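Local coordinates for protein glutathione S-transferase (Gordonia bronchialis, PDB 4PTS) that probably acts as a glutathione transferase, using glutathione as the thiol in reactions with small-molecule substrates, at residues 280-285 / 341-346; 41-46 / 149-154; 264-269 / 308-313. All blocks are in the same frame, centred on the assembly; numbering follows the deposited sequence.

Contact 1: residues 280-285 / 341-346; sequences DFTQIK and AQNWVP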
loop_
_atom_site.group_PDB
_atom_site.type_symbol
_atom_site.label_atom_id
_atom_site.label_comp_id
_atom_site.label_asym_id
_atom_site.label_seq_id
_atom_site.Cartn_x
_atom_site.Cartn_y
_atom_site.Cartn_z
ATOM N N ASP B 280 10.620 -14.311 7.939
ATOM C CA ASP B 280 9.875 -15.056 6.905
ATOM C C ASP B 280 8.737 -14.205 6.320
ATOM O O ASP B 280 7.662 -14.086 6.906
ATOM C CB ASP B 280 9.329 -16.370 7.485
ATOM C CG ASP B 280 8.595 -17.239 6.432
ATOM O OD1 ASP B 280 7.871 -16.659 5.567
ATOM O OD2 ASP B 280 8.740 -18.499 6.481
ATOM N N PHE B 281 8.988 -13.616 5.158
ATOM C CA PHE B 281 8.056 -12.693 4.565
ATOM C C PHE B 281 6.788 -13.378 4.100
ATOM O O PHE B 281 5.731 -12.755 4.041
ATOM C CB PHE B 281 8.696 -11.992 3.375
ATOM C CG PHE B 281 9.864 -11.111 3.733
ATOM C CD1 PHE B 281 9.661 -9.875 4.327
ATOM C CD2 PHE B 281 11.161 -11.506 3.447
ATOM C CE1 PHE B 281 10.730 -9.057 4.643
ATOM C CE2 PHE B 281 12.232 -10.694 3.759
ATOM C CZ PHE B 281 12.015 -9.467 4.364
ATOM N N THR B 282 6.855 -14.642 3.750
ATOM C CA THR B 282 5.643 -15.265 3.296
ATOM C C THR B 282 4.678 -15.429 4.456
ATOM O O THR B 282 3.515 -15.079 4.340
ATOM C CB THR B 282 5.914 -16.582 2.557
ATOM O OG1 THR B 282 6.676 -16.271 1.383
ATOM C CG2 THR B 282 4.611 -17.262 2.122
ATOM N N GLN B 283 5.164 -15.915 5.587
ATOM C CA GLN B 283 4.304 -16.119 6.754
ATOM C C GLN B 283 3.832 -14.821 7.402
ATOM O O GLN B 283 2.772 -14.772 8.013
ATOM C CB GLN B 283 5.015 -16.949 7.804
ATOM C CG GLN B 283 5.181 -18.397 7.421
ATOM C CD GLN B 283 5.816 -19.236 8.519
ATOM O OE1 GLN B 283 6.571 -20.138 8.221
ATOM N NE2 GLN B 283 5.487 -18.966 9.792
ATOM N N ILE B 284 4.616 -13.770 7.258
ATOM C CA ILE B 284 4.196 -12.472 7.731
ATOM C C ILE B 284 2.964 -11.988 6.982
ATOM O O ILE B 284 1.936 -11.651 7.568
ATOM C CB ILE B 284 5.322 -11.453 7.537
ATOM C CG1 ILE B 284 6.373 -11.670 8.624
ATOM C CG2 ILE B 284 4.795 -10.030 7.632
ATOM C CD1 ILE B 284 7.717 -11.066 8.309
ATOM N N LYS B 285 3.082 -11.964 5.664
ATOM C CA LYS B 285 1.979 -11.534 4.828
ATOM C C LYS B 285 0.773 -12.423 5.036
ATOM O O LYS B 285 -0.324 -11.935 5.304
ATOM C CB LYS B 285 2.398 -11.509 3.363
ATOM C CG LYS B 285 3.308 -10.341 3.060
ATOM C CD LYS B 285 4.191 -10.623 1.867
ATOM C CE LYS B 285 3.357 -10.793 0.613
ATOM N NZ LYS B 285 4.186 -11.134 -0.565
ATOM N N ALA B 341 13.946 -20.912 1.370
ATOM C CA ALA B 341 14.483 -19.897 0.443
ATOM C C ALA B 341 13.389 -19.111 -0.325
ATOM O O ALA B 341 13.502 -17.889 -0.525
ATOM C CB ALA B 341 15.470 -20.552 -0.526
ATOM N N GLN B 342 12.374 -19.854 -0.778
ATOM C CA GLN B 342 11.136 -19.328 -1.387
ATOM C C GLN B 342 10.337 -18.342 -0.517
ATOM O O GLN B 342 9.598 -17.520 -1.043
ATOM C CB GLN B 342 10.222 -20.500 -1.683
ATOM C CG GLN B 342 9.854 -21.232 -0.402
ATOM C CD GLN B 342 9.508 -22.673 -0.633
ATOM O OE1 GLN B 342 10.116 -23.571 -0.029
ATOM N NE2 GLN B 342 8.517 -22.919 -1.505
ATOM N N ASN B 343 10.464 -18.466 0.798
ATOM C CA ASN B 343 9.807 -17.579 1.744
ATOM C C ASN B 343 10.647 -16.370 2.133
ATOM O O ASN B 343 10.176 -15.475 2.834
ATOM C CB ASN B 343 9.481 -18.339 3.032
ATOM C CG ASN B 343 8.372 -19.364 2.874
ATOM O OD1 ASN B 343 7.993 -19.994 3.849
ATOM N ND2 ASN B 343 7.853 -19.541 1.661
ATOM N N TRP B 344 11.901 -16.359 1.694
ATOM C CA TRP B 344 12.845 -15.295 2.012
ATOM C C TRP B 344 13.014 -14.408 0.776
ATOM O O TRP B 344 12.215 -14.485 -0.151
ATOM C CB TRP B 344 14.180 -15.923 2.428
ATOM C CG TRP B 344 14.972 -15.108 3.375
ATOM C CD1 TRP B 344 14.577 -14.683 4.586
ATOM C CD2 TRP B 344 16.305 -14.624 3.182
ATOM N NE1 TRP B 344 15.569 -13.951 5.174
ATOM C CE2 TRP B 344 16.647 -13.898 4.327
ATOM C CE3 TRP B 344 17.242 -14.732 2.142
ATOM C CZ2 TRP B 344 17.897 -13.279 4.472
ATOM C CZ3 TRP B 344 18.473 -14.120 2.279
ATOM C CH2 TRP B 344 18.790 -13.405 3.435
ATOM N N VAL B 345 14.046 -13.570 0.771
ATOM C CA VAL B 345 14.396 -12.803 -0.426
ATOM C C VAL B 345 15.020 -13.739 -1.473
ATOM O O VAL B 345 15.740 -14.668 -1.122
ATOM C CB VAL B 345 15.305 -11.583 -0.138
ATOM C CG1 VAL B 345 14.900 -10.859 1.149
ATOM C CG2 VAL B 345 16.746 -12.000 -0.069
ATOM N N PRO B 346 14.706 -13.532 -2.757
ATOM C CA PRO B 346 15.343 -14.329 -3.826
ATOM C C PRO B 346 16.865 -14.066 -4.077
ATOM O O PRO B 346 17.275 -12.909 -4.262
ATOM C CB PRO B 346 14.470 -14.010 -5.050
ATOM C CG PRO B 346 13.129 -13.713 -4.455
ATOM C CD PRO B 346 13.434 -12.939 -3.210
#
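Thr282 and Asn343 bring the two backbones to within 5.0 Å (CA to CA), and Asp280 and Trp344 follow at 5.7 Å, so the first turn of helix 281-291 lies against the end of the 3-10 turn 341-343. Asn343 contributes on two fronts. Its backbone O receives Phe281 N at 3.2 Å, a weak and clearly bent bond, while its side chain reaches in between Asp280 and Thr282. Asn343 CB lies 3.4 Å from Asp280 OD1, and the carboxylate and amide planes are inclined by 53°. Thr282 OG1 approaches Asn343 CA at 3.4 Å, and the two side chains meet at about a right angle.

Asp280 is the N-cap of helix 281-291. With CG trans to the backbone N (chi1 -177°), its carboxylate folds back over the helix start, and OD1 takes the N-H of Gln283 at 2.8 Å. That bond is nearly straight (173°), though the donor comes from above the carboxylate plane. A negative group at this helix end would probably be favoured by the helix dipole. The helix belongs to the all-helical C-terminal half of the glutathione transferase fold, and residues 341-346 come from the long tail that follows it.

The apolar half of the contact is made by Phe281, whose CE2 meets Val345 CG1 at 3.7 Å, obliquely to the ring; Asn343 O and the carbonyl carbon of Trp344 lie near the plane at its edge. Leu307 also touches this ring, and Trp310 meets it with the planes at a shallow angle. The CB of Trp344 points away from the helix, and its indole NE1 bonds to Gly276 O.

Contact 2: residues 41-46 / 149-154; sequences YPVEPG and LEWTAY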
loop_
_atom_site.group_PDB
_atom_site.type_symbol
_atom_site.label_atom_id
_atom_site.label_comp_id
_atom_site.label_asym_id
_atom_site.label_seq_id
_atom_site.Cartn_x
_atom_site.Cartn_y
_atom_site.Cartn_z
ATOM N N TYR B 41 10.727 -20.440 39.097
ATOM C CA TYR B 41 11.075 -20.815 37.746
ATOM C C TYR B 41 12.503 -20.376 37.497
ATOM O O TYR B 41 12.734 -19.344 36.897
ATOM C CB TYR B 41 10.126 -20.138 36.769
ATOM C CG TYR B 41 8.698 -20.627 36.881
ATOM C CD1 TYR B 41 8.310 -21.837 36.328
ATOM C CD2 TYR B 41 7.738 -19.890 37.555
ATOM C CE1 TYR B 41 7.003 -22.292 36.432
ATOM C CE2 TYR B 41 6.428 -20.339 37.663
ATOM C CZ TYR B 41 6.061 -21.539 37.093
ATOM O OH TYR B 41 4.759 -21.993 37.186
ATOM N N PRO B 42 13.470 -21.159 37.981
ATOM C CA PRO B 42 14.876 -20.860 37.746
ATOM C C PRO B 42 15.312 -21.155 36.317
ATOM O O PRO B 42 14.762 -22.057 35.685
ATOM C CB PRO B 42 15.589 -21.814 38.694
ATOM C CG PRO B 42 14.671 -22.976 38.796
ATOM C CD PRO B 42 13.292 -22.402 38.751
ATOM N N VAL B 43 16.305 -20.431 35.811
ATOM C CA VAL B 43 16.814 -20.765 34.488
ATOM C C VAL B 43 17.497 -22.105 34.635
ATOM O O VAL B 43 18.246 -22.304 35.585
ATOM C CB VAL B 43 17.808 -19.737 33.854
ATOM C CG1 VAL B 43 17.411 -18.310 34.168
ATOM C CG2 VAL B 43 19.250 -19.981 34.271
ATOM N N GLU B 44 17.183 -23.028 33.730
ATOM C CA GLU B 44 18.076 -24.138 33.419
ATOM C C GLU B 44 17.833 -24.718 32.024
ATOM O O GLU B 44 16.703 -24.747 31.526
ATOM C CB GLU B 44 18.040 -25.231 34.485
ATOM C CG GLU B 44 16.669 -25.533 35.027
ATOM C CD GLU B 44 16.716 -26.640 36.055
ATOM O OE1 GLU B 44 17.237 -27.730 35.714
ATOM O OE2 GLU B 44 16.232 -26.418 37.194
ATOM N N PRO B 45 18.918 -25.174 31.395
ATOM C CA PRO B 45 18.866 -25.693 30.056
ATOM C C PRO B 45 18.005 -26.934 29.968
ATOM O O PRO B 45 17.976 -27.730 30.899
ATOM C CB PRO B 45 20.332 -26.019 29.745
ATOM C CG PRO B 45 20.976 -26.190 31.066
ATOM C CD PRO B 45 20.289 -25.197 31.936
ATOM N N GLY B 46 17.290 -27.059 28.857
ATOM C CA GLY B 46 16.445 -28.201 28.600
ATOM C C GLY B 46 15.111 -28.154 29.320
ATOM O O GLY B 46 14.278 -29.033 29.130
ATOM N N LEU B 149 19.645 -10.710 30.794
ATOM C CA LEU B 149 20.098 -10.575 32.193
ATOM C C LEU B 149 20.145 -11.866 32.988
ATOM O O LEU B 149 21.087 -12.071 33.748
ATOM C CB LEU B 149 19.241 -9.582 32.957
ATOM C CG LEU B 149 19.244 -8.164 32.411
ATOM C CD1 LEU B 149 18.483 -7.270 33.391
ATOM C CD2 LEU B 149 20.638 -7.625 32.115
ATOM N N GLU B 150 19.145 -12.723 32.839
ATOM C CA GLU B 150 19.049 -13.918 33.676
ATOM C C GLU B 150 19.689 -15.181 33.069
ATOM O O GLU B 150 20.191 -16.024 33.795
ATOM C CB GLU B 150 17.593 -14.177 34.051
ATOM C CG GLU B 150 16.895 -13.005 34.746
ATOM C CD GLU B 150 17.514 -12.609 36.089
ATOM O OE1 GLU B 150 17.595 -13.448 37.026
ATOM O OE2 GLU B 150 17.910 -11.429 36.218
ATOM N N TRP B 151 19.717 -15.289 31.746
ATOM C CA TRP B 151 20.326 -16.443 31.078
ATOM C C TRP B 151 21.795 -16.191 30.794
ATOM O O TRP B 151 22.433 -16.905 30.020
ATOM C CB TRP B 151 19.612 -16.733 29.773
ATOM C CG TRP B 151 18.257 -17.157 30.001
ATOM C CD1 TRP B 151 17.216 -16.399 30.449
ATOM C CD2 TRP B 151 17.748 -18.457 29.805
ATOM N NE1 TRP B 151 16.072 -17.156 30.555
ATOM C CE2 TRP B 151 16.375 -18.427 30.157
ATOM C CE3 TRP B 151 18.309 -19.653 29.349
ATOM C CZ2 TRP B 151 15.565 -19.542 30.077
ATOM C CZ3 TRP B 151 17.511 -20.766 29.272
ATOM C CH2 TRP B 151 16.141 -20.704 29.631
ATOM N N THR B 152 22.341 -15.181 31.439
ATOM C CA THR B 152 23.671 -14.713 31.124
ATOM C C THR B 152 24.752 -15.809 31.191
ATOM O O THR B 152 25.715 -15.797 30.416
ATOM C CB THR B 152 24.024 -13.496 31.996
ATOM O OG1 THR B 152 25.377 -13.137 31.750
ATOM C CG2 THR B 152 23.808 -13.786 33.499
ATOM N N ALA B 153 24.573 -16.783 32.076
ATOM C CA ALA B 153 25.522 -17.887 32.200
ATOM C C ALA B 153 25.627 -18.812 30.969
ATOM O O ALA B 153 26.607 -19.529 30.826
ATOM C CB ALA B 153 25.178 -18.706 33.439
ATOM N N TYR B 154 24.617 -18.810 30.099
ATOM C CA TYR B 154 24.569 -19.735 28.963
ATOM C C TYR B 154 24.730 -19.047 27.627
ATOM O O TYR B 154 24.641 -19.670 26.573
ATOM C CB TYR B 154 23.265 -20.510 29.018
ATOM C CG TYR B 154 23.166 -21.341 30.274
ATOM C CD1 TYR B 154 23.736 -22.602 30.336
ATOM C CD2 TYR B 154 22.520 -20.861 31.408
ATOM C CE1 TYR B 154 23.666 -23.370 31.490
ATOM C CE2 TYR B 154 22.439 -21.626 32.564
ATOM C CZ TYR B 154 23.024 -22.874 32.598
ATOM O OH TYR B 154 22.956 -23.647 33.717
#
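Val43 inserts its two methyls between the side chains of Trp151 and Tyr154. CG1 sits over one face of the indole, 4.1 Å from the centroid of the Trp151 five-membered ring and only 10° off its normal, which meets the definition of a CH-pi contact. The same methyl comes to 3.6 Å from Glu150 O, while CG2 takes the other direction and touches Tyr154 CE2 at 4.0 Å. The torsion of Val43 explains this division: CG1 is anti to the carbonyl carbon (chi1 -38°), and CG2 falls between the backbone N and that carbon.

Two residues on, Pro45 continues the apolar line. Its CD lies 3.6 Å from Tyr154 CZ, and the two side chains cross at about a right angle, the proline meeting the phenol near its hydroxyl end. Across these segments the evidence is thus of apolar packing.

In the fold, 41-46 leads into strand 48-53 of the thioredoxin-like N-terminal domain, and 149-154 leaves the end of helix 140-149 on the way to the helical domain. The contact therefore ties the entry of a sheet strand to the exit of a helix in the same domain.

Further out, Tyr154 N bonds to Trp151 O at 2.9 Å, a turn that holds both aromatic residues near Val43. Phe147 meets the indole edge-to-face and Tyr48 packs on it as well. Val43 is itself held by backbone bonding to Thr34, and next to that residue Ala35 N bonds to Glu150 OE1.

Contact 3: residues 264-269 / 308-313; sequences AYARDL and RNWLTP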
loop_
_atom_site.group_PDB
_atom_site.type_symbol
_atom_site.label_atom_id
_atom_site.label_comp_id
_atom_site.label_asym_id
_atom_site.label_seq_id
_atom_site.Cartn_x
_atom_site.Cartn_y
_atom_site.Cartn_z
ATOM N N ALA B 264 18.153 2.588 5.011
ATOM C CA ALA B 264 19.558 2.178 5.126
ATOM C C ALA B 264 19.828 1.529 6.475
ATOM O O ALA B 264 20.510 0.506 6.557
ATOM C CB ALA B 264 20.490 3.364 4.929
ATOM N N TYR B 265 19.318 2.150 7.529
ATOM C CA TYR B 265 19.346 1.551 8.857
ATOM C C TYR B 265 18.701 0.175 8.836
ATOM O O TYR B 265 19.278 -0.802 9.330
ATOM C CB TYR B 265 18.613 2.452 9.816
ATOM C CG TYR B 265 18.279 1.854 11.144
ATOM C CD1 TYR B 265 19.215 1.848 12.171
ATOM C CD2 TYR B 265 17.010 1.351 11.404
ATOM C CE1 TYR B 265 18.915 1.337 13.419
ATOM C CE2 TYR B 265 16.697 0.847 12.650
ATOM C CZ TYR B 265 17.660 0.842 13.654
ATOM O OH TYR B 265 17.401 0.330 14.908
ATOM N N ALA B 266 17.509 0.079 8.255
ATOM C CA ALA B 266 16.813 -1.212 8.196
ATOM C C ALA B 266 17.638 -2.285 7.491
ATOM O O ALA B 266 17.761 -3.396 7.995
ATOM C CB ALA B 266 15.463 -1.063 7.530
ATOM N N ARG B 267 18.212 -1.950 6.345
ATOM C CA ARG B 267 18.968 -2.936 5.597
ATOM C C ARG B 267 20.255 -3.357 6.329
ATOM O O ARG B 267 20.682 -4.512 6.253
ATOM C CB ARG B 267 19.294 -2.400 4.217
ATOM C CG ARG B 267 18.117 -2.438 3.266
ATOM C CD ARG B 267 18.483 -1.842 1.917
ATOM N NE ARG B 267 18.607 -0.388 2.001
ATOM C CZ ARG B 267 19.511 0.355 1.357
ATOM N NH1 ARG B 267 19.511 1.663 1.513
ATOM N NH2 ARG B 267 20.417 -0.192 0.565
ATOM N N ASP B 268 20.864 -2.413 7.034
ATOM C CA ASP B 268 22.034 -2.690 7.847
ATOM C C ASP B 268 21.735 -3.786 8.883
ATOM O O ASP B 268 22.481 -4.758 8.995
ATOM C CB ASP B 268 22.470 -1.382 8.507
ATOM C CG ASP B 268 23.567 -1.556 9.537
ATOM O OD1 ASP B 268 24.389 -2.485 9.344
ATOM O OD2 ASP B 268 23.601 -0.717 10.504
ATOM N N LEU B 269 20.646 -3.619 9.633
ATOM C CA LEU B 269 20.177 -4.633 10.574
ATOM C C LEU B 269 19.735 -5.900 9.879
ATOM O O LEU B 269 20.072 -6.998 10.336
ATOM C CB LEU B 269 19.015 -4.121 11.418
ATOM C CG LEU B 269 19.331 -2.939 12.344
ATOM C CD1 LEU B 269 18.115 -2.548 13.175
ATOM C CD2 LEU B 269 20.494 -3.264 13.262
ATOM N N ARG B 308 14.052 -7.797 -3.201
ATOM C CA ARG B 308 15.476 -7.877 -3.498
ATOM C C ARG B 308 16.283 -6.693 -2.994
ATOM O O ARG B 308 17.405 -6.840 -2.555
ATOM C CB ARG B 308 15.679 -8.079 -4.995
ATOM C CG ARG B 308 15.042 -9.383 -5.492
ATOM C CD ARG B 308 15.352 -9.738 -6.951
ATOM N NE ARG B 308 14.790 -8.779 -7.916
ATOM C CZ ARG B 308 14.256 -9.089 -9.099
ATOM N NH1 ARG B 308 14.143 -10.354 -9.500
ATOM N NH2 ARG B 308 13.787 -8.119 -9.877
ATOM N N ASN B 309 15.675 -5.520 -2.998
ATOM C CA ASN B 309 16.287 -4.308 -2.431
ATOM C C ASN B 309 16.830 -4.433 -0.999
ATOM O O ASN B 309 17.644 -3.628 -0.576
ATOM C CB ASN B 309 15.290 -3.146 -2.504
ATOM C CG ASN B 309 13.894 -3.482 -1.902
ATOM O OD1 ASN B 309 13.614 -4.593 -1.409
ATOM N ND2 ASN B 309 13.008 -2.487 -1.942
ATOM N N TRP B 310 16.360 -5.428 -0.246
ATOM C CA TRP B 310 16.813 -5.631 1.132
ATOM C C TRP B 310 18.288 -5.959 1.185
ATOM O O TRP B 310 18.959 -5.649 2.145
ATOM C CB TRP B 310 16.060 -6.781 1.818
ATOM C CG TRP B 310 14.747 -6.424 2.445
ATOM C CD1 TRP B 310 13.521 -6.760 2.000
ATOM C CD2 TRP B 310 14.545 -5.682 3.644
ATOM N NE1 TRP B 310 12.549 -6.270 2.834
ATOM C CE2 TRP B 310 13.154 -5.604 3.860
ATOM C CE3 TRP B 310 15.400 -5.069 4.556
ATOM C CZ2 TRP B 310 12.593 -4.947 4.971
ATOM C CZ3 TRP B 310 14.845 -4.404 5.653
ATOM C CH2 TRP B 310 13.451 -4.360 5.855
ATOM N N LEU B 311 18.780 -6.605 0.147
ATOM C CA LEU B 311 20.175 -7.028 0.100
ATOM C C LEU B 311 21.091 -6.052 -0.630
ATOM O O LEU B 311 22.220 -6.383 -0.952
ATOM C CB LEU B 311 20.263 -8.379 -0.585
ATOM C CG LEU B 311 19.452 -9.488 0.084
ATOM C CD1 LEU B 311 19.659 -10.782 -0.705
ATOM C CD2 LEU B 311 19.831 -9.656 1.559
ATOM N N THR B 312 20.615 -4.844 -0.856
ATOM C CA THR B 312 21.424 -3.853 -1.499
ATOM C C THR B 312 22.232 -3.108 -0.430
ATOM O O THR B 312 21.817 -3.016 0.711
ATOM C CB THR B 312 20.577 -2.881 -2.335
ATOM O OG1 THR B 312 19.720 -2.121 -1.479
ATOM C CG2 THR B 312 19.745 -3.651 -3.333
ATOM N N PRO B 313 23.402 -2.587 -0.822
ATOM C CA PRO B 313 24.363 -1.838 -0.012
ATOM C C PRO B 313 23.804 -0.603 0.637
ATOM O O PRO B 313 23.196 0.211 -0.052
ATOM C CB PRO B 313 25.392 -1.394 -1.042
ATOM C CG PRO B 313 25.401 -2.504 -2.026
ATOM C CD PRO B 313 23.962 -2.919 -2.149
#
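Arg267 NH2 gives the firmest polar link, a 2.9 Å bond to Pro313 O. Its N-H...O angle is 130°, and the nitrogen stands well above the carbonyl plane of Pro313 instead of lying on a lone pair. The same nitrogen has two weak bonds, to Thr312 OG1 at 2.9 Å and to Thr312 O at 3.2 Å, so one guanidinium corner is shared among three oxygens of the 312-313 corner. The hydroxyl of Thr312 is oriented in turn: it donates to Asn309 O at 2.7 Å, and that oxygen also accepts Thr312 N. The bond from OG1 to Asn309 O fixes the direction of the hydroxyl proton, and OG1 in turn accepts the weak bond from Arg267 NH2.

The arginine reaches the corner because its chain bends at chi3 (-73°). On the way, Arg267 CG passes the indole, lying 4.0 Å from Trp310 CE3, and the guanidinium and ring planes are 59° apart. Substituting alanine for Arg267 would probably leave Pro313 O and Thr312 OG1 without their charged donor and open a gap beside the Trp310 ring.

Packing then continues along the helix. Ala266 CB touches Trp310 CZ3 at 3.9 Å, and Ala266 O meets the ring at its edge, in the plane. Beyond the segments, Phe270 stacks on the indole, Trp263 meets it edge-to-face and also makes a cation-pi contact with Arg267, while Gln271 NE2 bonds to both Trp310 O and Thr312 O. A 3-10 turn of the tail beyond the last helix is thereby fastened to helix 260-270 of the C-terminal helical domain of a glutathione transferase.

Contact 2 closes before the others open along the chain; its centre is about 32 Å from that of contact 1 and 34 Å from that of contact 3. It belongs to the thioredoxin-like N-terminal domain, next to the four-stranded sheet. Contacts 1 and 3 lie in the helical domain, centres about 16 Å apart, and their segments alternate: 264-269, 280-285, 308-313, 341-346. Successive helices, 260-270 and 281-291, each receive a piece of the same long tail. The two contacts touch where Val345 packs on Leu311, so the tail also meets itself, while the side chains of Phe281 and Trp310 lie about 10 Å from those of Tyr288 and Tyr245 respectively, predicted to lower the active-site cysteine pKa.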